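Local structure of macromomycin (Streptomyces macromomyceticus, 2MCM) at residues Thr55-Ala58 with Ala59-Thr63; Val86-Val90 with Val91-Ala95. The protein carries, without a covalent bond, the cytotoxic and mutagenic chromophore of the antibiotic auromomycin, which nicks and breaks DNA. One frame throughout, in Å; residues are numbered along the deposited sequence. Where two conformers were deposited one is given.

Contact 1. Residues Thr55-Ala58 with Ala59-Thr63; sequences TADA and AGKIT
The type I beta turn from Asp57 to Gly60, which leads from strand 52-55 into strand 62-68, is a worked example of a turn secured by its own first side chain. Gly60 N closes it on Asp57 O at 2.9 Å, and Asp57 N returns the grip by donating to Lys61 O at 3.2 Å. Gly60 itself takes a left-handed conformation (phi 72°).

The carboxylate of Asp57 lies over the turn because its CG sits between backbone N and carbonyl carbon (chi1 71°). There OD1 accepts two N-H groups from opposite faces of the carboxylate plane: Ala59 N, 2.9 Å from Asp57 OD1, in a rather bent bond, and Lys61 N, 3.0 Å from the same OD1, in a nearly straight one. The Lys61 chain bends back so that its NZ makes a long salt bridge, 3.8 Å, to Asp57 OD2. Behind the turn, Ile62 CG1 packs alongside Ala56 CA at 3.7 Å, with Leu25 and Tyr31 touching both side chains.

This pattern of backbone bonds is that of a type I turn with a G1 beta bulge, overlaid by an Asx turn at Asp57.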
loop_
_atom_site.group_PDB
_atom_site.type_symbol
_atom_site.label_atom_id
_atom_site.label_comp_id
_atom_site.label_asym_id
_atom_site.label_seq_id
_atom_site.Cartn_x
_atom_site.Cartn_y
_atom_site.Cartn_z
ATOM N N THR A 55 12.478 6.292 1.508
ATOM C CA THR A 55 13.700 5.541 1.937
ATOM C C THR A 55 13.670 5.401 3.402
ATOM O O THR A 55 13.457 6.303 4.257
ATOM C CB THR A 55 14.945 6.408 1.472
ATOM O OG1 THR A 55 14.842 6.555 0.068
ATOM C CG2 THR A 55 16.253 5.678 1.873
ATOM N N ALA A 56 13.877 4.166 3.927
ATOM C CA ALA A 56 13.871 3.951 5.373
ATOM C C ALA A 56 15.093 4.682 5.981
ATOM O O ALA A 56 16.181 4.709 5.370
ATOM C CB ALA A 56 13.998 2.461 5.661
ATOM N N ASP A 57 14.882 5.162 7.170
ATOM C CA ASP A 57 15.934 5.944 7.870
ATOM C C ASP A 57 16.883 5.046 8.642
ATOM O O ASP A 57 16.766 3.811 8.595
ATOM C CB ASP A 57 15.208 7.004 8.713
ATOM C CG ASP A 57 14.491 6.463 9.882
ATOM O OD1 ASP A 57 14.627 5.303 10.395
ATOM O OD2 ASP A 57 13.632 7.296 10.404
ATOM N N ALA A 58 17.849 5.648 9.350
ATOM C CA ALA A 58 18.860 4.893 10.108
ATOM C C ALA A 58 18.262 4.019 11.165
ATOM O O ALA A 58 18.992 3.011 11.528
ATOM C CB ALA A 58 19.961 5.799 10.652
ATOM N N ALA A 59 17.076 4.252 11.645
ATOM C CA ALA A 59 16.371 3.455 12.623
ATOM C C ALA A 59 15.461 2.364 12.005
ATOM O O ALA A 59 14.787 1.608 12.748
ATOM C CB ALA A 59 15.512 4.361 13.547
ATOM N N GLY A 60 15.503 2.263 10.704
ATOM C CA GLY A 60 14.701 1.246 10.018
ATOM C C GLY A 60 13.213 1.571 10.031
ATOM O O GLY A 60 12.380 0.669 9.927
ATOM N N LYS A 61 12.869 2.836 10.070
ATOM C CA LYS A 61 11.477 3.242 10.056
ATOM C C LYS A 61 11.124 4.113 8.836
ATOM O O LYS A 61 11.924 4.777 8.191
ATOM C CB LYS A 61 11.262 4.220 11.271
ATOM C CG LYS A 61 11.382 3.474 12.566
ATOM C CD LYS A 61 10.934 4.291 13.787
ATOM C CE LYS A 61 12.150 5.069 14.276
ATOM N NZ LYS A 61 12.061 6.506 13.788
ATOM N N ILE A 62 9.832 4.072 8.596
ATOM C CA ILE A 62 9.187 4.922 7.610
ATOM C C ILE A 62 7.835 5.328 8.228
ATOM O O ILE A 62 7.109 4.487 8.801
ATOM C CB ILE A 62 8.890 4.232 6.243
ATOM C CG1 ILE A 62 10.211 4.171 5.437
ATOM C CG2 ILE A 62 7.734 5.001 5.516
ATOM C CD1 ILE A 62 10.017 3.413 4.102
ATOM N N THR A 63 7.520 6.633 8.072
ATOM C CA THR A 63 6.161 7.080 8.510
ATOM C C THR A 63 5.684 7.883 7.275
ATOM O O THR A 63 6.430 8.857 6.976
ATOM C CB THR A 63 6.089 7.970 9.773
ATOM O OG1 THR A 63 6.590 7.178 10.864
ATOM C CG2 THR A 63 4.592 8.322 10.076
#

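Contact 2. Residues Val86-Val90 with Val91-Ala95; sequences VNCKV and VSCSA
The peptide group of Asn87 meets Val91 at an edge: Val91 N donates to Asn87 O in the carbonyl plane at 3.1 Å, almost straight at 168°. Over one face, in one of two modelled conformers of Val91, CG2 stands 3.7 Å from Asn87 O, a contact that is therefore doubtful. Val90 N approaches the same oxygen from the other face and also donates to it, so two successive N-H groups grip one acceptor, a beta turn enclosed by a wider alpha-turn. The side-chain amide of Asn87 is the second flat group. Its OD1 accepts from Lys89 N at 2.8 Å, the donor tilted 26° from the amide plane, which makes an Asx turn at the head of the loop. Lys89 NZ reaches on to the C-terminal carboxylate of Ala112.

Cys88 SG is joined to Cys93 SG in a disulfide with a torsion of -85° about the S-S bond. In both cysteines SG lies anti to the carbonyl carbon, a matched setting that brings the two sulfurs together where the chain leaves strand 81-87 and returns toward strand 93-98. Val86 CG1 rests 4.0 Å from Cys93 SG; in the same conformer of Val91 it also touches CG2 of that residue, the two valines crossing at about a right angle. Phe72 and Ala37 extend the apolar surroundings. A water bridges the loop, donating to Cys88 O and accepting from Cys93 N, each at 2.9 Å.

Chemically, the S-S bond ties Cys88 to Cys93 covalently, which probably limits how far the chain between them can open, while the turn around Asn87 is hydrogen-bonded independently of the sulfurs.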
loop_
_atom_site.group_PDB
_atom_site.type_symbol
_atom_site.label_atom_id
_atom_site.label_comp_id
_atom_site.label_asym_id
_atom_site.label_seq_id
_atom_site.Cartn_x
_atom_site.Cartn_y
_atom_site.Cartn_z
ATOM N N VAL A 86 -10.890 -1.740 -9.330
ATOM C CA VAL A 86 -10.945 -2.523 -8.107
ATOM C C VAL A 86 -11.896 -1.770 -7.147
ATOM O O VAL A 86 -11.673 -0.597 -6.866
ATOM C CB VAL A 86 -9.555 -2.664 -7.450
ATOM C CG1 VAL A 86 -9.691 -3.388 -6.112
ATOM C CG2 VAL A 86 -8.591 -3.502 -8.299
ATOM N N ASN A 87 -12.894 -2.450 -6.601
ATOM C CA ASN A 87 -13.832 -1.817 -5.653
ATOM C C ASN A 87 -13.528 -2.429 -4.293
ATOM O O ASN A 87 -13.762 -3.680 -4.151
ATOM C CB ASN A 87 -15.242 -2.091 -6.135
ATOM C CG ASN A 87 -16.262 -1.526 -5.169
ATOM O OD1 ASN A 87 -16.069 -1.240 -3.988
ATOM N ND2 ASN A 87 -17.445 -1.468 -5.826
ATOM N N CYS A 88 -13.017 -1.692 -3.366
ATOM C CA CYS A 88 -12.607 -2.160 -2.047
ATOM C C CYS A 88 -13.778 -2.397 -1.102
ATOM O O CYS A 88 -13.453 -2.793 0.038
ATOM C CB CYS A 88 -11.535 -1.270 -1.428
ATOM S SG CYS A 88 -10.017 -1.098 -2.470
ATOM N N LYS A 89 -14.983 -2.208 -1.544
ATOM C CA LYS A 89 -16.131 -2.501 -0.697
ATOM C C LYS A 89 -16.572 -3.896 -1.119
ATOM O O LYS A 89 -17.463 -4.439 -0.423
ATOM C CB LYS A 89 -17.253 -1.461 -0.853
ATOM C CG LYS A 89 -16.875 -0.189 -0.070
ATOM C CD LYS A 89 -17.858 0.943 -0.145
ATOM C CE LYS A 89 -19.041 0.873 0.784
ATOM N NZ LYS A 89 -18.747 0.185 2.072
ATOM N N VAL A 90 -16.030 -4.471 -2.162
ATOM C CA VAL A 90 -16.390 -5.819 -2.660
ATOM C C VAL A 90 -15.245 -6.796 -2.436
ATOM O O VAL A 90 -15.523 -7.991 -2.130
ATOM C CB VAL A 90 -16.794 -5.728 -4.165
ATOM C CG1 VAL A 90 -16.975 -7.075 -4.842
ATOM C CG2 VAL A 90 -17.993 -4.826 -4.323
ATOM N N VAL A 91 -14.022 -6.394 -2.700
ATOM C CA VAL A 91 -12.834 -7.239 -2.516
ATOM C C VAL A 91 -12.022 -6.601 -1.394
ATOM O O VAL A 91 -12.149 -5.439 -1.016
ATOM C CB VAL A 91 -11.974 -7.437 -3.747
ATOM C CG1 VAL A 91 -12.794 -8.144 -4.831
ATOM C CG2 VAL A 91 -11.140 -6.276 -4.194
ATOM N N SER A 92 -11.130 -7.404 -0.823
ATOM C CA SER A 92 -10.262 -6.924 0.255
ATOM C C SER A 92 -9.066 -6.124 -0.302
ATOM O O SER A 92 -8.342 -6.631 -1.162
ATOM C CB SER A 92 -9.632 -8.067 1.126
ATOM O OG SER A 92 -10.722 -8.740 1.766
ATOM N N CYS A 93 -8.864 -4.918 0.214
ATOM C CA CYS A 93 -7.700 -4.118 -0.217
ATOM C C CYS A 93 -6.777 -3.885 0.952
ATOM O O CYS A 93 -7.241 -4.123 2.140
ATOM C CB CYS A 93 -8.215 -2.710 -0.676
ATOM S SG CYS A 93 -9.159 -2.934 -2.207
ATOM N N SER A 94 -5.558 -3.496 0.750
ATOM C CA SER A 94 -4.644 -3.218 1.827
ATOM C C SER A 94 -3.858 -1.931 1.563
ATOM O O SER A 94 -3.894 -1.387 0.437
ATOM C CB SER A 94 -3.561 -4.360 1.922
ATOM O OG SER A 94 -2.833 -4.413 0.723
ATOM N N ALA A 95 -3.199 -1.442 2.554
ATOM C CA ALA A 95 -2.219 -0.350 2.480
ATOM C C ALA A 95 -0.930 -0.980 3.070
ATOM O O ALA A 95 -0.985 -1.721 4.062
ATOM C CB ALA A 95 -2.636 0.883 3.271
HETATM O O HOH W 1 -10.956 -3.262 1.459
#

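In the fold
Contacts 1 and 2 are two answers to one problem, turning a chain between strands: the first relies on an aspartate, the second on a disulfide as well as an asparagine. They follow in series along the chain and lie on opposite sides of its centre, with centres 27 Å apart and nearest atoms about 11 Å apart. Contact 1 joins the three-stranded sheet to the larger one; contact 2 connects two strands of the larger sheet, 81-87 and 93-98, that do not pair with each other. A methylpentanediol molecule, probably from the crystallisation liquor, is hydrogen-bonded to Ser94 of contact 2 and may mark a pocket. Backbone bonding also links Ser94 to Cys36, whose disulfide partner is Cys46.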